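Local atomic coordinates of chitinase (Thermococcus chitonophagus, PDB entry 5XSW), a protein that probably hydrolyses chitin as an endo-acting glycosidase, and holds glycan sugars in a pocket of its helix-rich domain. Residues 16-21 with 81-86; 35-40 with 65-70; 179-184 with 215-220. All coordinates share one frame; numbering follows the deposited sequence.

Contact 1: 16-21 with 81-86; sequences ELTLAN and TVKIII
The carbonyl oxygen of L19 is held twice by the opposite strand: V82 N donates to L19 O at 2.7 Å, a nearly straight bond of 168°, and T81 CA adds a softer C-H contact to L19 O at 3.4 Å. L17 repeats the pattern with I84, so residues 16-21 and 81-86 run antiparallel with two hydrogen-bonded pairs, each bonded both ways. L17, L19, V82 and I84 share one face, where L19 CD1 meets I84 CD1 at 4.2 Å. The other face is more polar. There E16 reaches out with CG anti to the backbone N (chi1 180°), which carries OE1 to 3.4 Å from K83 CD; the ammonium stays beyond, with K83 NZ 5.1 Å from E16 OE1, so the carboxylate meets the aliphatic shaft and no salt bridge forms. T18 lies alongside the same shaft, its OG1 3.7 Å from K83 CG, while its methyl CG2 crosses to T81 CG2 at 3.7 Å. These two strands are the inner pair of a four-stranded sheet, flanked by strands 3-9 and 45-51; L19 packs on I38, and I86 on F40, of strand 32-41, L19 and V82 touch F76, and L19 and I84 touch L70.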
loop_
_atom_site.group_PDB
_atom_site.type_symbol
_atom_site.label_atom_id
_atom_site.label_comp_id
_atom_site.label_asym_id
_atom_site.label_seq_id
_atom_site.Cartn_x
_atom_site.Cartn_y
_atom_site.Cartn_z
ATOM N N GLU A 16 6.087 -27.334 -29.148
ATOM C CA GLU A 16 5.563 -26.010 -28.876
ATOM C C GLU A 16 4.607 -26.052 -27.696
ATOM O O GLU A 16 3.612 -26.799 -27.689
ATOM C CB GLU A 16 4.855 -25.446 -30.080
ATOM C CG GLU A 16 4.294 -24.064 -29.815
ATOM C CD GLU A 16 3.968 -23.316 -31.083
ATOM O OE1 GLU A 16 4.258 -22.094 -31.159
ATOM O OE2 GLU A 16 3.404 -23.954 -31.999
ATOM N N LEU A 17 4.922 -25.241 -26.694
ATOM C CA LEU A 17 4.086 -25.081 -25.516
ATOM C C LEU A 17 3.341 -23.734 -25.578
ATOM O O LEU A 17 3.978 -22.723 -25.772
ATOM C CB LEU A 17 4.953 -25.136 -24.266
ATOM C CG LEU A 17 4.238 -24.758 -22.964
ATOM C CD1 LEU A 17 3.165 -25.781 -22.598
ATOM C CD2 LEU A 17 5.258 -24.600 -21.865
ATOM N N THR A 18 2.032 -23.752 -25.414
ATOM C CA THR A 18 1.271 -22.524 -25.406
ATOM C C THR A 18 0.688 -22.279 -24.022
ATOM O O THR A 18 -0.052 -23.098 -23.500
ATOM C CB THR A 18 0.143 -22.564 -26.446
ATOM O OG1 THR A 18 0.700 -22.766 -27.744
ATOM C CG2 THR A 18 -0.633 -21.273 -26.439
ATOM N N LEU A 19 1.029 -21.132 -23.448
ATOM C CA LEU A 19 0.517 -20.708 -22.158
ATOM C C LEU A 19 -0.340 -19.485 -22.395
ATOM O O LEU A 19 0.075 -18.569 -23.083
ATOM C CB LEU A 19 1.656 -20.345 -21.210
ATOM C CG LEU A 19 2.744 -21.377 -20.938
ATOM C CD1 LEU A 19 3.898 -20.767 -20.171
ATOM C CD2 LEU A 19 2.169 -22.554 -20.182
ATOM N N ALA A 20 -1.552 -19.487 -21.865
ATOM C CA ALA A 20 -2.427 -18.348 -22.062
ATOM C C ALA A 20 -3.466 -18.147 -20.977
ATOM O O ALA A 20 -3.916 -19.094 -20.353
ATOM C CB ALA A 20 -3.117 -18.461 -23.406
ATOM N N ASN A 21 -3.874 -16.901 -20.797
ATOM C CA ASN A 21 -5.105 -16.618 -20.116
ATOM C C ASN A 21 -6.066 -16.364 -21.246
ATOM O O ASN A 21 -6.024 -15.330 -21.891
ATOM C CB ASN A 21 -4.977 -15.388 -19.217
ATOM C CG ASN A 21 -6.280 -15.021 -18.544
ATOM O OD1 ASN A 21 -7.342 -15.452 -18.957
ATOM N ND2 ASN A 21 -6.200 -14.215 -17.507
ATOM N N THR A 81 -1.199 -14.428 -24.433
ATOM C CA THR A 81 -0.687 -15.744 -24.829
ATOM C C THR A 81 0.810 -15.707 -24.919
ATOM O O THR A 81 1.386 -14.698 -25.341
ATOM C CB THR A 81 -1.313 -16.194 -26.150
ATOM O OG1 THR A 81 -2.715 -16.327 -25.952
ATOM C CG2 THR A 81 -0.734 -17.586 -26.637
ATOM N N VAL A 82 1.465 -16.785 -24.468
ATOM C CA VAL A 82 2.912 -16.871 -24.585
ATOM C C VAL A 82 3.257 -18.265 -25.199
ATOM O O VAL A 82 2.757 -19.281 -24.734
ATOM C CB VAL A 82 3.630 -16.684 -23.237
ATOM C CG1 VAL A 82 5.145 -17.013 -23.356
ATOM C CG2 VAL A 82 3.431 -15.225 -22.684
ATOM N N LYS A 83 4.055 -18.291 -26.267
ATOM C CA LYS A 83 4.366 -19.555 -26.951
ATOM C C LYS A 83 5.812 -19.827 -26.790
ATOM O O LYS A 83 6.642 -18.946 -26.990
ATOM C CB LYS A 83 3.975 -19.514 -28.419
ATOM C CG LYS A 83 2.494 -19.607 -28.595
ATOM C CD LYS A 83 2.068 -19.686 -30.033
ATOM C CE LYS A 83 0.552 -19.691 -30.156
ATOM N NZ LYS A 83 0.177 -19.033 -31.436
ATOM N N ILE A 84 6.111 -21.056 -26.362
ATOM C CA ILE A 84 7.464 -21.448 -26.091
ATOM C C ILE A 84 7.872 -22.655 -26.991
ATOM O O ILE A 84 7.081 -23.590 -27.182
ATOM C CB ILE A 84 7.611 -21.827 -24.617
ATOM C CG1 ILE A 84 7.443 -20.571 -23.738
ATOM C CG2 ILE A 84 8.940 -22.451 -24.351
ATOM C CD1 ILE A 84 7.503 -20.872 -22.250
ATOM N N ILE A 85 9.071 -22.594 -27.562
ATOM C CA ILE A 85 9.593 -23.703 -28.369
ATOM C C ILE A 85 10.725 -24.380 -27.638
ATOM O O ILE A 85 11.723 -23.749 -27.259
ATOM C CB ILE A 85 10.043 -23.226 -29.734
ATOM C CG1 ILE A 85 8.828 -22.676 -30.460
ATOM C CG2 ILE A 85 10.686 -24.415 -30.531
ATOM C CD1 ILE A 85 9.177 -21.629 -31.411
ATOM N N ILE A 86 10.527 -25.681 -27.403
ATOM C CA ILE A 86 11.452 -26.532 -26.677
ATOM C C ILE A 86 12.053 -27.557 -27.662
ATOM O O ILE A 86 11.322 -28.254 -28.364
ATOM C CB ILE A 86 10.757 -27.310 -25.552
ATOM C CG1 ILE A 86 10.047 -26.350 -24.571
ATOM C CG2 ILE A 86 11.735 -28.272 -24.858
ATOM C CD1 ILE A 86 8.931 -27.024 -23.824
#

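Contact 2: 35-40 with 65-70; sequences IKNITF and LVTIDL
I35 meets L70 through its CG2 branch, 4.1 Å from L70 CD1, and its carbonyl turns to a water that donates to I35 O at 2.7 Å and accepts from L70 N. The same water donates weakly to K36 O, bridging the two segments where direct pairing gives out. The chain turns a corner at K36, whose amine leaves to bond A309 O. N37 comes close without a backbone bond to the other strand: its CB sits 3.1 Å from I68 O, and the amide crosses the methyl of T67, with CG 3.5 Å from T67 CG2. Pairing starts at I38, which exchanges backbone bonds with I68 in both directions, and the unusual chi2 of I38 (94°) swings CD1 against L70, 3.6 Å from L70 CG. T39 lies beside T67 with its methyl CG2 3.6 Å from T67 OG1, leaving its own hydroxyl to H103. F40 is bonded twice to V66 through the backbone; with chi1 at 66°, CG is set between the backbone N and carbonyl carbon, and the ring leans over V66. V66 CB makes a CH-pi contact 3.8 Å from the F40 ring centroid, while I68 CD1 meets the ring edge. K36 and N37 together face H103 of strand 98-104, a classic beta bulge, and the I38-F40-V66-I68 face lines the apolar interior of a beta sandwich.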
loop_
_atom_site.group_PDB
_atom_site.type_symbol
_atom_site.label_atom_id
_atom_site.label_comp_id
_atom_site.label_asym_id
_atom_site.label_seq_id
_atom_site.Cartn_x
_atom_site.Cartn_y
_atom_site.Cartn_z
ATOM N N ILE A 35 2.505 -16.777 -12.871
ATOM C CA ILE A 35 3.205 -18.087 -12.955
ATOM C C ILE A 35 4.567 -18.040 -12.325
ATOM O O ILE A 35 5.438 -17.283 -12.752
ATOM C CB ILE A 35 3.285 -18.523 -14.439
ATOM C CG1 ILE A 35 1.828 -18.727 -14.936
ATOM C CG2 ILE A 35 4.130 -19.813 -14.555
ATOM C CD1 ILE A 35 1.720 -19.267 -16.321
ATOM N N LYS A 36 4.757 -18.819 -11.253
ATOM C CA LYS A 36 6.063 -18.975 -10.640
ATOM C C LYS A 36 7.068 -19.686 -11.593
ATOM O O LYS A 36 8.179 -19.208 -11.830
ATOM C CB LYS A 36 5.920 -19.782 -9.358
ATOM C CG LYS A 36 7.191 -19.847 -8.498
ATOM C CD LYS A 36 7.053 -20.948 -7.425
ATOM C CE LYS A 36 8.158 -20.887 -6.363
ATOM N NZ LYS A 36 8.056 -19.683 -5.434
ATOM N N ASN A 37 6.660 -20.854 -12.104
ATOM C CA ASN A 37 7.449 -21.551 -13.111
ATOM C C ASN A 37 6.562 -22.620 -13.764
ATOM O O ASN A 37 5.385 -22.769 -13.404
ATOM C CB ASN A 37 8.742 -22.139 -12.517
ATOM C CG ASN A 37 8.519 -22.967 -11.285
ATOM O OD1 ASN A 37 7.636 -23.823 -11.257
ATOM N ND2 ASN A 37 9.353 -22.748 -10.260
ATOM N N ILE A 38 7.094 -23.255 -14.798
ATOM C CA ILE A 38 6.397 -24.357 -15.486
ATOM C C ILE A 38 7.412 -25.532 -15.389
ATOM O O ILE A 38 8.584 -25.344 -15.693
ATOM C CB ILE A 38 6.093 -24.080 -16.964
ATOM C CG1 ILE A 38 5.290 -22.794 -17.176
ATOM C CG2 ILE A 38 5.283 -25.253 -17.626
ATOM C CD1 ILE A 38 6.188 -21.605 -17.454
ATOM N N THR A 39 6.981 -26.703 -14.951
ATOM C CA THR A 39 7.915 -27.836 -14.972
ATOM C C THR A 39 7.480 -28.855 -16.032
ATOM O O THR A 39 6.298 -28.970 -16.385
ATOM C CB THR A 39 8.013 -28.557 -13.625
ATOM O OG1 THR A 39 6.696 -28.883 -13.136
ATOM C CG2 THR A 39 8.763 -27.724 -12.575
ATOM N N PHE A 40 8.440 -29.619 -16.522
ATOM C CA PHE A 40 8.041 -30.808 -17.267
ATOM C C PHE A 40 9.170 -31.838 -17.118
ATOM O O PHE A 40 10.230 -31.533 -16.584
ATOM C CB PHE A 40 7.757 -30.481 -18.743
ATOM C CG PHE A 40 9.002 -30.033 -19.521
ATOM C CD1 PHE A 40 9.828 -30.967 -20.161
ATOM C CD2 PHE A 40 9.323 -28.679 -19.633
ATOM C CE1 PHE A 40 10.976 -30.549 -20.901
ATOM C CE2 PHE A 40 10.445 -28.236 -20.343
ATOM C CZ PHE A 40 11.296 -29.190 -21.003
ATOM N N LEU A 65 13.740 -33.583 -14.467
ATOM C CA LEU A 65 12.841 -32.423 -14.194
ATOM C C LEU A 65 13.398 -31.125 -14.749
ATOM O O LEU A 65 14.473 -30.696 -14.327
ATOM C CB LEU A 65 12.627 -32.247 -12.701
ATOM C CG LEU A 65 11.564 -31.177 -12.355
ATOM C CD1 LEU A 65 10.236 -31.623 -12.937
ATOM C CD2 LEU A 65 11.478 -31.019 -10.842
ATOM N N VAL A 66 12.685 -30.520 -15.696
ATOM C CA VAL A 66 13.096 -29.235 -16.277
ATOM C C VAL A 66 12.159 -28.131 -15.697
ATOM O O VAL A 66 10.956 -28.319 -15.651
ATOM C CB VAL A 66 13.004 -29.241 -17.817
ATOM C CG1 VAL A 66 13.449 -27.882 -18.413
ATOM C CG2 VAL A 66 13.906 -30.365 -18.429
ATOM N N THR A 67 12.721 -27.016 -15.253
ATOM C CA THR A 67 11.911 -25.909 -14.681
ATOM C C THR A 67 12.106 -24.651 -15.511
ATOM O O THR A 67 13.242 -24.170 -15.629
ATOM C CB THR A 67 12.316 -25.630 -13.250
ATOM O OG1 THR A 67 12.228 -26.861 -12.508
ATOM C CG2 THR A 67 11.364 -24.494 -12.608
ATOM N N ILE A 68 11.027 -24.164 -16.124
ATOM C CA ILE A 68 11.078 -22.964 -16.936
ATOM C C ILE A 68 10.632 -21.771 -16.083
ATOM O O ILE A 68 9.541 -21.807 -15.508
ATOM C CB ILE A 68 10.180 -23.044 -18.143
ATOM C CG1 ILE A 68 10.632 -24.192 -19.090
ATOM C CG2 ILE A 68 10.194 -21.690 -18.894
ATOM C CD1 ILE A 68 9.520 -24.516 -20.106
ATOM N N ASP A 69 11.475 -20.748 -16.010
ATOM C CA ASP A 69 11.162 -19.492 -15.284
ATOM C C ASP A 69 10.898 -18.398 -16.326
ATOM O O ASP A 69 11.782 -18.078 -17.099
ATOM C CB ASP A 69 12.325 -19.145 -14.342
ATOM C CG ASP A 69 12.131 -17.804 -13.572
ATOM O OD1 ASP A 69 11.170 -17.088 -13.823
ATOM O OD2 ASP A 69 12.993 -17.489 -12.741
ATOM N N LEU A 70 9.671 -17.865 -16.367
ATOM C CA LEU A 70 9.295 -16.907 -17.379
ATOM C C LEU A 70 9.778 -15.482 -17.057
ATOM O O LEU A 70 9.555 -14.582 -17.855
ATOM C CB LEU A 70 7.780 -16.890 -17.570
ATOM C CG LEU A 70 7.150 -18.214 -18.013
ATOM C CD1 LEU A 70 5.621 -18.119 -17.968
ATOM C CD2 LEU A 70 7.640 -18.571 -19.465
HETATM O O HOH W 1 7.668 -17.835 -14.181
#

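Contact 3: 179-184 with 215-220; sequences ARMWVP and WGTAVT
R180 and V219 form an antiparallel hydrogen-bonded pair, R180 N to V219 O at 2.8 Å and V219 N to R180 O at 2.9 Å, and a third bond, W182 N to T217 O, continues the pairing past the strand end with its donor well above the carbonyl plane (53° out of it). W182 carries much of the side-chain contact. Its CG stands between the backbone N and carbonyl carbon, chi1 89°, which brings the indole edge against the T217-A218 peptide and one ring face under V219. The CG1 methyl of V219 lies over that face, 3.8 Å from the centroid of the W182 five-membered ring, a CH-pi contact; P184 CA covers the opposite face toward the rim, and the backbone N of A218 comes in at the edge, in plane. P184 also brings CG to 3.2 Å from G216 O. On the other side of the little sheet, M181 folds its chain at chi2 and chi3, so that SD reaches A218 CB at 3.9 Å and the terminal CE meets T217 O at 3.3 Å; the T217 hydroxyl itself is bonded to M207 O. A179 rests its methyl near the W215 ring, CB to W215 CZ3 being 4.0 Å. The guanidinium of R180 is drawn off to Y237 OH, and W239 meets W182 edge-to-face. W215 leaves helix 203-214 with positive phi, turning the chain toward strand 218-219. It belongs to the glycan pocket together with E213, N214 and Q242, and its side chain touches a bound 2-acetamido-2-deoxy-alpha-D-glucopyranose. The arrangement is thus the small antiparallel sheet bordering the glycan pocket, with a pocket tryptophan at the turn from helix to strand.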
loop_
_atom_site.group_PDB
_atom_site.type_symbol
_atom_site.label_atom_id
_atom_site.label_comp_id
_atom_site.label_asym_id
_atom_site.label_seq_id
_atom_site.Cartn_x
_atom_site.Cartn_y
_atom_site.Cartn_z
ATOM N N ALA A 179 -9.528 -5.555 31.619
ATOM C CA ALA A 179 -10.480 -5.235 30.559
ATOM C C ALA A 179 -11.551 -6.330 30.487
ATOM O O ALA A 179 -11.432 -7.355 31.133
ATOM C CB ALA A 179 -9.739 -5.096 29.196
ATOM N N ARG A 180 -12.579 -6.091 29.687
ATOM C CA ARG A 180 -13.568 -7.125 29.380
ATOM C C ARG A 180 -13.882 -7.085 27.914
ATOM O O ARG A 180 -14.169 -6.016 27.371
ATOM C CB ARG A 180 -14.831 -6.876 30.215
ATOM C CG ARG A 180 -16.060 -7.692 29.821
ATOM C CD ARG A 180 -17.296 -7.236 30.724
ATOM N NE ARG A 180 -18.485 -7.977 30.276
ATOM C CZ ARG A 180 -19.561 -8.174 31.026
ATOM N NH1 ARG A 180 -19.616 -7.678 32.258
ATOM N NH2 ARG A 180 -20.562 -8.875 30.526
ATOM N N MET A 181 -13.845 -8.233 27.254
ATOM C CA MET A 181 -14.149 -8.258 25.810
ATOM C C MET A 181 -15.636 -8.041 25.581
ATOM O O MET A 181 -16.459 -8.516 26.381
ATOM C CB MET A 181 -13.697 -9.607 25.215
ATOM C CG MET A 181 -12.226 -9.928 25.519
ATOM S SD MET A 181 -11.051 -8.607 24.941
ATOM C CE MET A 181 -11.305 -8.634 23.158
ATOM N N TRP A 182 -15.989 -7.335 24.512
ATOM C CA TRP A 182 -17.402 -7.130 24.164
ATOM C C TRP A 182 -17.493 -6.939 22.667
ATOM O O TRP A 182 -16.521 -6.541 21.983
ATOM C CB TRP A 182 -18.042 -5.927 24.931
ATOM C CG TRP A 182 -17.911 -4.604 24.239
ATOM C CD1 TRP A 182 -16.727 -4.003 23.846
ATOM C CD2 TRP A 182 -18.949 -3.706 23.885
ATOM N NE1 TRP A 182 -16.988 -2.783 23.273
ATOM C CE2 TRP A 182 -18.341 -2.570 23.298
ATOM C CE3 TRP A 182 -20.361 -3.732 24.023
ATOM C CZ2 TRP A 182 -19.079 -1.492 22.815
ATOM C CZ3 TRP A 182 -21.094 -2.646 23.522
ATOM C CH2 TRP A 182 -20.451 -1.552 22.929
ATOM N N VAL A 183 -18.648 -7.290 22.142
ATOM C CA VAL A 183 -18.929 -7.195 20.732
ATOM C C VAL A 183 -19.791 -5.939 20.548
ATOM O O VAL A 183 -20.925 -5.904 21.044
ATOM C CB VAL A 183 -19.686 -8.451 20.234
ATOM C CG1 VAL A 183 -20.217 -8.197 18.817
ATOM C CG2 VAL A 183 -18.734 -9.727 20.300
ATOM N N PRO A 184 -19.276 -4.899 19.848
ATOM C CA PRO A 184 -20.055 -3.639 19.781
ATOM C C PRO A 184 -21.453 -3.755 19.170
ATOM O O PRO A 184 -22.359 -3.076 19.617
ATOM C CB PRO A 184 -19.173 -2.731 18.879
ATOM C CG PRO A 184 -17.748 -3.217 19.195
ATOM C CD PRO A 184 -17.907 -4.737 19.304
ATOM N N TRP A 215 -8.885 -0.547 21.021
ATOM C CA TRP A 215 -9.931 -0.810 22.016
ATOM C C TRP A 215 -11.263 -1.089 21.303
ATOM O O TRP A 215 -12.308 -0.737 21.814
ATOM C CB TRP A 215 -10.093 0.412 22.969
ATOM C CG TRP A 215 -9.085 0.505 24.067
ATOM C CD1 TRP A 215 -7.903 1.272 24.058
ATOM C CD2 TRP A 215 -9.079 -0.215 25.320
ATOM N NE1 TRP A 215 -7.264 1.128 25.265
ATOM C CE2 TRP A 215 -7.936 0.212 26.045
ATOM C CE3 TRP A 215 -9.951 -1.145 25.915
ATOM C CZ2 TRP A 215 -7.642 -0.252 27.343
ATOM C CZ3 TRP A 215 -9.658 -1.603 27.223
ATOM C CH2 TRP A 215 -8.482 -1.187 27.901
ATOM N N GLY A 216 -11.244 -1.692 20.116
ATOM C CA GLY A 216 -12.499 -1.763 19.348
ATOM C C GLY A 216 -13.508 -2.695 20.016
ATOM O O GLY A 216 -14.717 -2.499 19.932
ATOM N N THR A 217 -12.996 -3.657 20.773
ATOM C CA THR A 217 -13.759 -4.840 21.207
ATOM C C THR A 217 -13.512 -5.131 22.671
ATOM O O THR A 217 -13.640 -6.254 23.098
ATOM C CB THR A 217 -13.320 -6.071 20.378
ATOM O OG1 THR A 217 -11.871 -6.103 20.419
ATOM C CG2 THR A 217 -13.739 -5.894 18.924
ATOM N N ALA A 218 -13.143 -4.114 23.443
ATOM C CA ALA A 218 -12.944 -4.322 24.854
ATOM C C ALA A 218 -13.330 -3.058 25.597
ATOM O O ALA A 218 -13.190 -1.950 25.075
ATOM C CB ALA A 218 -11.505 -4.700 25.161
ATOM N N VAL A 219 -13.815 -3.227 26.831
ATOM C CA VAL A 219 -14.143 -2.062 27.666
ATOM C C VAL A 219 -13.352 -2.254 28.946
ATOM O O VAL A 219 -12.787 -3.311 29.132
ATOM C CB VAL A 219 -15.667 -1.945 27.964
ATOM C CG1 VAL A 219 -16.437 -1.599 26.666
ATOM C CG2 VAL A 219 -16.186 -3.275 28.609
ATOM N N THR A 220 -13.358 -1.259 29.849
ATOM C CA THR A 220 -12.572 -1.396 31.077
ATOM C C THR A 220 -13.247 -0.596 32.205
ATOM O O THR A 220 -13.942 0.393 31.955
ATOM C CB THR A 220 -11.070 -0.896 30.870
ATOM O OG1 THR A 220 -10.355 -1.007 32.099
ATOM C CG2 THR A 220 -11.036 0.564 30.405
#

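Contact 1 pairs the second strand of the chain with strand 80-89, enclosing 59 residues without any helix; contact 2, joining strand 32-41 to 65-69, is nested wholly inside that loop. The two belong to different sheets stacked face to face: L19 CD1 packs on I38 CD1, I84 CD1 on L70 CD2 and I86 CD1 on F40 CE2, completing an N-terminal beta sandwich, a fold common among carbohydrate-binding modules. Contact 3 opens only after both have closed, and its loop is chiefly the helices 186-199 and 203-214 of the helix-rich domain that holds the glycan pocket. Its centre lies about 55 Å from that of contact 1 and 50 Å from that of contact 2, on the opposite side of the chain's centre.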